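Local coordinates for protein putative retaining b-glycosidase (Saccharophagus degradans, PDB 5A95) that hydrolyses beta-glucans, probably cleaving beta-1,4-glucosidic linkages in mixed-linkage (1,3;1,4) glucans with retention of the anomeric configuration, at residues A[127-131]-A[175-181]; A[255-259]-A[303-308]; A[74-79]-A[333-337]. The protein carries 1 engineered substitution. All blocks are in the same frame, centred on the assembly; numbering follows the deposited sequence. Where two conformers were deposited one is given.

From the N terminus, the chain first lays down 74-79, at the C-terminal end of barrel strand 65-72, which finds its partner only at 333-337, beyond the last barrel strand, 326-329. Contact 3 thus closes a loop that spans nearly the whole (beta/alpha)8 barrel. Nested inside it, contact 1 joins helix 116-133 to the run-up to strand 181-185 at the opposite end of the barrel from the sugar. Contact 2 follows in series and pairs the loops after strands 250-252 and 287-289. Contacts 2 and 3 meet where His303 CE1 lies 3.7 Å from Ser337 OG, beside the bound glucan, whereas the centres of contacts 1 and 2 are about 33 Å apart.

Contact 1 (A[127-131]-A[175-181]); sequences VRWAN and YQNVPTV. Unlike the reference sequence in segment 175-181: Gln176 (reference Lys). With MG (magnesium ion), chain G.
The Tyr175 ring meets Val127 obliquely: CG2 of Val127 comes to 3.9 Å from CE1 of Tyr175, while the ring hydroxyl is hydrogen-bonded to Asp124. The other flat group, the Asn131 amide, turns to neighbours beyond the contact, its OD1 accepting from Lys46 N and its ND2 bonding to Gln48 OE1. The two segments belong to the (beta/alpha)8 barrel of family 5 glycosidases: helix 116-133 of the outer layer packs on the loop that leads into strand 181-185, at the N-terminal end of the strands. Val127 lies at the middle of the contact, and its methyls diverge. With CG1 anti to the backbone N (chi1 172°), that methyl rests 3.9 Å from Val178 CG1, and CG2 turns the other way to press against Val181 CG2 at 3.6 Å, the two valines crossing at about a right angle. One turn along the helix, Ala130 CB receives the Thr180 methyl, CG2, at 3.7 Å. The remaining branch of Thr180 passes across the Asn131 side chain, with OG1 3.4 Å from Asn131 CB. That hydroxyl shares Gln48 OE1 with the Asn131 amide, so one outside residue satisfies polar atoms from both segments. No hydrogen bond joins the segments directly. Behind the apolar seam the loop is folded round a magnesium ion, bound by Val178 O at 2.3 Å, Val181 O at 2.3 Å and three waters. A type II turn from Tyr175 to Val178 places another carbonyl in the second shell: one metal-bound water donates to Tyr175 O at 2.8 Å.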
# COMPACT_ATOMS: atom_id res chain seq x y z
N VAL A 127 21.25 -14.62 -17.99
CA VAL A 127 22.54 -13.97 -17.81
C VAL A 127 23.64 -14.89 -18.35
O VAL A 127 24.52 -14.46 -19.10
CB VAL A 127 22.81 -13.59 -16.33
CG1 VAL A 127 24.23 -13.11 -16.13
CG2 VAL A 127 21.82 -12.51 -15.89
N ARG A 128 23.61 -16.16 -17.97
CA ARG A 128 24.62 -17.09 -18.42
C ARG A 128 24.58 -17.26 -19.94
O ARG A 128 25.62 -17.25 -20.61
CB ARG A 128 24.45 -18.44 -17.74
CG ARG A 128 24.86 -18.41 -16.28
CD ARG A 128 24.96 -19.82 -15.69
NE ARG A 128 23.62 -20.38 -15.50
CZ ARG A 128 22.86 -20.18 -14.42
NH1 ARG A 128 23.31 -19.47 -13.40
NH2 ARG A 128 21.64 -20.72 -14.36
N TRP A 129 23.38 -17.42 -20.47
CA TRP A 129 23.22 -17.58 -21.92
C TRP A 129 23.75 -16.37 -22.68
O TRP A 129 24.49 -16.49 -23.65
CB TRP A 129 21.76 -17.81 -22.29
CG TRP A 129 21.14 -19.03 -21.72
CD1 TRP A 129 21.75 -20.16 -21.28
CD2 TRP A 129 19.73 -19.24 -21.55
NE1 TRP A 129 20.82 -21.04 -20.82
CE2 TRP A 129 19.57 -20.51 -20.98
CE3 TRP A 129 18.60 -18.48 -21.83
CZ2 TRP A 129 18.32 -21.03 -20.68
CZ3 TRP A 129 17.36 -18.98 -21.52
CH2 TRP A 129 17.23 -20.24 -20.94
N ALA A 130 23.30 -15.19 -22.25
CA ALA A 130 23.70 -13.96 -22.91
C ALA A 130 25.22 -13.78 -22.81
O ALA A 130 25.87 -13.42 -23.79
CB ALA A 130 22.96 -12.77 -22.29
N ASN A 131 25.78 -13.97 -21.62
CA ASN A 131 27.23 -13.84 -21.47
C ASN A 131 28.00 -14.84 -22.34
O ASN A 131 29.02 -14.49 -22.91
CB ASN A 131 27.60 -13.98 -20.01
CG ASN A 131 29.08 -14.03 -19.77
OD1 ASN A 131 29.62 -15.11 -19.50
ND2 ASN A 131 29.75 -12.91 -19.90
N TYR A 175 22.57 -8.84 -9.17
CA TYR A 175 23.40 -8.67 -10.36
C TYR A 175 24.48 -7.58 -10.21
O TYR A 175 24.99 -7.07 -11.19
CB TYR A 175 22.54 -8.49 -11.62
CG TYR A 175 21.62 -9.66 -11.79
CD1 TYR A 175 22.14 -10.95 -11.99
CD2 TYR A 175 20.24 -9.52 -11.69
CE1 TYR A 175 21.30 -12.04 -12.08
CE2 TYR A 175 19.41 -10.61 -11.77
CZ TYR A 175 19.93 -11.88 -11.95
OH TYR A 175 19.06 -12.94 -12.00
N GLN A 176 24.88 -7.31 -8.96
CA GLN A 176 25.94 -6.35 -8.75
C GLN A 176 27.20 -6.80 -9.52
O GLN A 176 27.56 -7.97 -9.47
CB GLN A 176 26.27 -6.22 -7.26
CG GLN A 176 27.22 -5.09 -6.98
CD GLN A 176 27.57 -4.93 -5.51
OE1 GLN A 176 26.98 -5.56 -4.64
NE2 GLN A 176 28.50 -4.05 -5.24
N ASN A 177 27.81 -5.86 -10.23
CA ASN A 177 29.11 -6.13 -10.89
C ASN A 177 28.98 -7.20 -12.01
O ASN A 177 29.92 -7.95 -12.25
CB ASN A 177 30.16 -6.54 -9.83
CG ASN A 177 31.59 -6.60 -10.36
OD1 ASN A 177 31.99 -5.79 -11.18
ND2 ASN A 177 32.36 -7.58 -9.88
N VAL A 178 27.84 -7.25 -12.68
CA VAL A 178 27.59 -8.18 -13.80
C VAL A 178 27.47 -7.35 -15.09
O VAL A 178 26.46 -6.65 -15.31
CB VAL A 178 26.33 -9.03 -13.59
CG1 VAL A 178 26.03 -9.90 -14.79
CG2 VAL A 178 26.46 -9.92 -12.35
N PRO A 179 28.49 -7.40 -15.96
CA PRO A 179 28.43 -6.56 -17.16
C PRO A 179 27.30 -6.92 -18.12
O PRO A 179 26.77 -6.07 -18.82
CB PRO A 179 29.79 -6.82 -17.84
CG PRO A 179 30.25 -8.11 -17.26
CD PRO A 179 29.77 -8.13 -15.86
N THR A 180 26.93 -8.19 -18.15
CA THR A 180 25.92 -8.70 -19.08
C THR A 180 24.59 -7.98 -18.90
O THR A 180 23.89 -7.78 -19.86
CB THR A 180 25.72 -10.20 -18.82
OG1 THR A 180 27.00 -10.84 -18.84
CG2 THR A 180 24.82 -10.83 -19.82
N VAL A 181 24.27 -7.64 -17.65
CA VAL A 181 23.02 -6.98 -17.32
C VAL A 181 23.30 -5.48 -17.38
O VAL A 181 23.94 -4.94 -16.50
CB VAL A 181 22.50 -7.43 -15.95
CG1 VAL A 181 21.20 -6.74 -15.65
CG2 VAL A 181 22.29 -8.95 -15.90
MG MG G . 25.34 -4.76 -14.72
O HOH W 1 23.80 -5.60 -13.24
O HOH W 2 26.72 -4.28 -12.73
O HOH W 3 26.18 -2.61 -15.23

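Contact 2 (A[255-259]-A[303-308]); sequences PYPQK and HIPVKD. With BGC (beta-D-glucopyranose), chain D.
With chi1 at -55°, Val306 sends CG1 over the Tyr256 ring and CG2 over the centre of the His303 ring, so one isopropyl group lies between two aromatic groups. CG1 sits 3.7 Å from the centroid of the Tyr256 ring, a CH-pi contact over the face. Gln258, extended beyond CG (chi2 172°), reaches along the other loop until its OE1 accepts from Lys307 N at 3.0 Å. The donor stands above the amide plane and not on a lone pair. A second bond runs the opposite way at the backbone, Gln258 N giving its proton to Pro305 O at 3.0 Å, so a single residue bonds both sides of Val306. The pyrrolidine ring of Pro257 lies against the same carbonyl, CD of Pro257 standing 3.5 Å from Pro305 O. A cis peptide before Pro305 and the bond from Val306 N to His303 O, 2.9 Å long, make 303-306 a type VI turn. The aliphatic part of Lys259, bent at two torsions, runs beside Pro305, with CD of Lys259 3.9 Å from Pro305 CG, and its ammonium goes on to Asn231. The turn presents His303 to the sugar: NE2 meets O6 of a glucose unit at 2.6 Å in the ring plane, while ND1 is held by Gly301 O. Tyr256 OH bonds to Gln291, and the same glucose is gripped by His142, Asn188 and Glu189. The two loops follow strands 250-252 and 287-289, at the C-terminal end of the strands, where (beta/alpha)8-barrel glycosidases such as family 5 have their substrate cleft.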
# COMPACT_ATOMS: atom_id res chain seq x y z
N PRO A 255 8.43 4.37 -30.20
CA PRO A 255 7.88 5.05 -31.36
C PRO A 255 7.19 4.08 -32.35
O PRO A 255 7.65 3.89 -33.49
CB PRO A 255 9.10 5.69 -31.97
CG PRO A 255 10.20 4.69 -31.70
CD PRO A 255 9.89 4.19 -30.33
N TYR A 256 6.07 3.51 -31.93
CA TYR A 256 5.26 2.73 -32.85
C TYR A 256 4.74 3.61 -34.00
O TYR A 256 4.65 4.84 -33.85
CB TYR A 256 4.16 2.06 -32.07
CG TYR A 256 4.59 0.83 -31.29
CD1 TYR A 256 5.14 -0.27 -31.93
CD2 TYR A 256 4.37 0.74 -29.93
CE1 TYR A 256 5.47 -1.41 -31.23
CE2 TYR A 256 4.67 -0.42 -29.23
CZ TYR A 256 5.24 -1.48 -29.88
OH TYR A 256 5.54 -2.63 -29.16
N PRO A 257 4.36 2.98 -35.13
CA PRO A 257 4.11 3.77 -36.33
C PRO A 257 3.00 4.81 -36.27
O PRO A 257 3.09 5.85 -36.93
CB PRO A 257 3.77 2.71 -37.41
CG PRO A 257 3.47 1.45 -36.67
CD PRO A 257 4.36 1.54 -35.44
N GLN A 258 1.97 4.54 -35.47
CA GLN A 258 0.80 5.42 -35.40
C GLN A 258 0.84 6.37 -34.21
O GLN A 258 -0.10 7.12 -34.00
CB GLN A 258 -0.51 4.63 -35.43
CG GLN A 258 -0.65 3.78 -36.68
CD GLN A 258 -1.83 2.86 -36.60
OE1 GLN A 258 -1.83 1.90 -35.83
NE2 GLN A 258 -2.84 3.14 -37.40
N LYS A 259 1.95 6.40 -33.46
CA LYS A 259 2.08 7.40 -32.41
C LYS A 259 2.12 8.83 -32.97
O LYS A 259 1.42 9.71 -32.50
CB LYS A 259 3.30 7.15 -31.53
CG LYS A 259 3.25 5.84 -30.75
CD LYS A 259 2.04 5.67 -29.82
CE LYS A 259 2.03 6.61 -28.65
NZ LYS A 259 0.95 6.28 -27.68
N HIS A 303 -3.53 -3.86 -34.40
CA HIS A 303 -4.22 -2.93 -33.54
C HIS A 303 -3.48 -1.59 -33.57
O HIS A 303 -2.29 -1.56 -33.84
CB HIS A 303 -4.21 -3.45 -32.10
CG HIS A 303 -2.84 -3.76 -31.57
ND1 HIS A 303 -2.18 -4.95 -31.83
CD2 HIS A 303 -2.00 -3.03 -30.79
CE1 HIS A 303 -1.01 -4.95 -31.22
NE2 HIS A 303 -0.87 -3.80 -30.59
N ILE A 304 -4.17 -0.47 -33.32
CA ILE A 304 -3.51 0.83 -33.11
C ILE A 304 -2.71 0.67 -31.81
O ILE A 304 -3.23 0.11 -30.85
CB ILE A 304 -4.56 1.96 -33.00
CG1 ILE A 304 -5.35 2.10 -34.31
CG2 ILE A 304 -3.94 3.30 -32.64
CD1 ILE A 304 -6.64 2.89 -34.20
N PRO A 305 -1.44 1.15 -31.77
CA PRO A 305 -0.78 2.01 -32.74
C PRO A 305 0.27 1.32 -33.61
O PRO A 305 1.23 1.98 -34.04
CB PRO A 305 -0.11 3.04 -31.84
CG PRO A 305 0.40 2.21 -30.71
CD PRO A 305 -0.71 1.18 -30.48
N VAL A 306 0.13 0.02 -33.88
CA VAL A 306 1.17 -0.75 -34.55
C VAL A 306 0.87 -1.09 -36.02
O VAL A 306 1.65 -1.81 -36.65
CB VAL A 306 1.53 -2.05 -33.79
CG1 VAL A 306 1.92 -1.71 -32.36
CG2 VAL A 306 0.41 -3.09 -33.80
N LYS A 307 -0.21 -0.54 -36.58
CA LYS A 307 -0.58 -0.85 -37.96
C LYS A 307 0.19 0.03 -38.93
O LYS A 307 0.29 1.23 -38.72
CB LYS A 307 -2.07 -0.63 -38.18
CG LYS A 307 -3.01 -1.49 -37.35
CD LYS A 307 -4.47 -1.17 -37.72
CE LYS A 307 -5.44 -2.14 -37.10
NZ LYS A 307 -6.80 -1.80 -37.57
N ASP A 308 0.70 -0.57 -39.99
CA ASP A 308 1.44 0.17 -41.01
C ASP A 308 1.57 -0.67 -42.26
O ASP A 308 1.53 -1.90 -42.19
CB ASP A 308 2.84 0.55 -40.51
CG ASP A 308 3.51 1.59 -41.39
OD1 ASP A 308 3.12 2.77 -41.27
OD2 ASP A 308 4.41 1.23 -42.18
C2 BGC D . 2.86 -3.05 -24.67
C3 BGC D . 3.07 -4.51 -25.08
C4 BGC D . 2.05 -4.88 -26.16
C5 BGC D . 2.15 -3.90 -27.32
C6 BGC D . 1.19 -4.22 -28.44
C1 BGC D . 2.65 -2.09 -25.83
O1 BGC D . 1.99 -0.91 -25.46
O2 BGC D . 3.97 -2.62 -23.80
O3 BGC D . 3.00 -5.32 -23.87
O4 BGC D . 2.17 -6.21 -26.69
O5 BGC D . 1.77 -2.63 -26.80
O6 BGC D . 1.26 -3.11 -29.33

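Contact 3 (A[74-79]-A[333-337]); sequences ADTGKL and DPDWS. With BGC (beta-D-glucopyranose), chain B; BGC (beta-D-glucopyranose), chain C.
Salt bridges join Lys78 to two aspartates of the loop 333-337. Its NZ donates to Asp333 OD1 at 2.8 Å, on the syn lone pair, and to Asp335 OD2 at 2.8 Å, on the anti one, and weakly to Asp333 OD2. Lys78 is bent at chi2 (-85°), which lets it slide past the indole before reaching the carboxylates. Further hydrogen bonds shape each segment. Asp333 OD2 accepts from Asp335 N, which comes from above the carboxylate plane and makes an Asx turn, and from Trp336 N at 2.9 Å on its anti lone pair, completing an Asx motif. Across the contact, a water accepts from Ala74 N and donates to Asp333 OD1. Asp75 is the N-cap of helix 76-81 through weak bonds to Gly77 N and Lys78 N, and also binds Ser110. Ring packing centres on Trp336. Ala74 CB lies over one face, 3.9 Å from the centroid of the six-membered ring. The opposite face carries a glucose unit, whose C4 is 3.8 Å from Trp336 CG, the aromatic platform common in glycosidase subsites. Trp32 and Trp31 of the second subunit also pack on the indole, Trp32 edge-to-face. The sugar hydroxyls bond to loop carbonyls: O2 of this glucose donates to Ser337 O at 2.7 Å, and O2 of the next unit to Asp335 O at 2.7 Å. With two carboxylates converging on one buried ammonium, Lys78 is probably charged, and Asp333, which also accepts two loop N-H groups, probably steadies the backbone that carries Trp336 to the glucan.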
# COMPACT_ATOMS: atom_id res chain seq x y z
N ALA A 74 9.36 -12.70 -25.18
CA ALA A 74 8.23 -12.68 -24.26
C ALA A 74 8.68 -12.84 -22.80
O ALA A 74 9.82 -13.19 -22.50
CB ALA A 74 7.19 -13.75 -24.63
N ASP A 75 7.73 -12.61 -21.89
CA ASP A 75 7.96 -12.86 -20.47
C ASP A 75 8.43 -14.31 -20.25
O ASP A 75 7.96 -15.25 -20.88
CB ASP A 75 6.66 -12.61 -19.69
CG ASP A 75 6.78 -12.94 -18.24
OD1 ASP A 75 6.48 -14.10 -17.88
OD2 ASP A 75 7.09 -12.03 -17.43
N THR A 76 9.35 -14.47 -19.30
CA THR A 76 9.95 -15.75 -18.98
C THR A 76 8.89 -16.80 -18.67
O THR A 76 8.99 -17.93 -19.12
CB THR A 76 10.91 -15.57 -17.78
OG1 THR A 76 11.94 -14.64 -18.12
CG2 THR A 76 11.52 -16.88 -17.34
N GLY A 77 7.90 -16.43 -17.87
CA GLY A 77 6.84 -17.35 -17.51
C GLY A 77 6.00 -17.81 -18.70
O GLY A 77 5.58 -18.95 -18.79
N LYS A 78 5.71 -16.89 -19.62
CA LYS A 78 4.98 -17.23 -20.83
C LYS A 78 5.78 -18.29 -21.58
O LYS A 78 5.23 -19.29 -22.02
CB LYS A 78 4.77 -15.97 -21.69
CG LYS A 78 3.98 -16.19 -22.99
CD LYS A 78 4.87 -16.64 -24.13
CE LYS A 78 4.08 -16.65 -25.43
NZ LYS A 78 4.83 -17.25 -26.55
N LEU A 79 7.07 -18.05 -21.75
CA LEU A 79 7.93 -18.99 -22.48
C LEU A 79 8.06 -20.34 -21.77
O LEU A 79 7.95 -21.40 -22.42
CB LEU A 79 9.28 -18.34 -22.74
CG LEU A 79 9.23 -17.19 -23.76
CD1 LEU A 79 10.54 -16.42 -23.72
CD2 LEU A 79 8.93 -17.72 -25.16
N ASP A 333 8.59 -13.32 -30.86
CA ASP A 333 7.65 -14.29 -30.33
C ASP A 333 6.64 -14.54 -31.43
O ASP A 333 6.29 -13.60 -32.14
CB ASP A 333 6.93 -13.71 -29.10
CG ASP A 333 6.17 -14.75 -28.34
OD1 ASP A 333 6.83 -15.54 -27.62
OD2 ASP A 333 4.92 -14.84 -28.48
N PRO A 334 6.13 -15.79 -31.57
CA PRO A 334 5.09 -16.04 -32.58
C PRO A 334 3.66 -15.77 -32.12
O PRO A 334 2.74 -15.82 -32.93
CB PRO A 334 5.27 -17.54 -32.90
CG PRO A 334 5.74 -18.11 -31.62
CD PRO A 334 6.59 -17.05 -30.96
N ASP A 335 3.46 -15.50 -30.84
CA ASP A 335 2.12 -15.32 -30.26
C ASP A 335 1.80 -13.88 -29.93
O ASP A 335 0.74 -13.37 -30.29
CB ASP A 335 1.94 -16.19 -29.00
CG ASP A 335 2.23 -17.63 -29.25
OD1 ASP A 335 1.64 -18.16 -30.19
OD2 ASP A 335 3.04 -18.23 -28.53
N TRP A 336 2.71 -13.20 -29.24
CA TRP A 336 2.55 -11.82 -28.87
C TRP A 336 2.86 -10.93 -30.07
O TRP A 336 3.83 -11.17 -30.77
CB TRP A 336 3.50 -11.50 -27.72
CG TRP A 336 3.10 -12.06 -26.41
CD1 TRP A 336 2.08 -12.95 -26.16
CD2 TRP A 336 3.68 -11.74 -25.16
NE1 TRP A 336 2.00 -13.19 -24.80
CE2 TRP A 336 2.98 -12.48 -24.17
CE3 TRP A 336 4.74 -10.91 -24.77
CZ2 TRP A 336 3.29 -12.39 -22.81
CZ3 TRP A 336 5.04 -10.81 -23.40
CH2 TRP A 336 4.32 -11.54 -22.45
N SER A 337 2.05 -9.90 -30.26
CA SER A 337 2.11 -9.10 -31.48
C SER A 337 2.49 -7.64 -31.20
O SER A 337 2.33 -7.14 -30.09
CB SER A 337 0.75 -9.15 -32.18
OG SER A 337 -0.24 -8.56 -31.37
C2 BGC B . 0.92 -8.21 -27.13
C3 BGC B . -0.08 -9.14 -26.47
C4 BGC B . 0.43 -9.62 -25.13
C5 BGC B . 0.85 -8.44 -24.26
C6 BGC B . 1.58 -8.86 -23.00
C1 BGC B . 1.19 -7.08 -26.15
O2 BGC B . 0.33 -7.74 -28.34
O3 BGC B . -0.27 -10.28 -27.33
O4 BGC B . -0.62 -10.32 -24.47
O5 BGC B . 1.76 -7.62 -24.97
O6 BGC B . 1.97 -7.70 -22.27
C2 BGC C . -1.56 -11.37 -29.03
C3 BGC C . -2.93 -11.52 -29.67
C4 BGC C . -3.98 -11.72 -28.60
C5 BGC C . -3.93 -10.58 -27.61
C6 BGC C . -4.93 -10.75 -26.48
C1 BGC C . -1.56 -10.30 -27.97
O2 BGC C . -0.60 -11.05 -30.05
O3 BGC C . -2.92 -12.66 -30.52
O4 BGC C . -5.26 -11.81 -29.24
O5 BGC C . -2.62 -10.53 -27.03
O6 BGC C . -4.61 -11.94 -25.73
O HOH W 4 9.46 -14.85 -27.11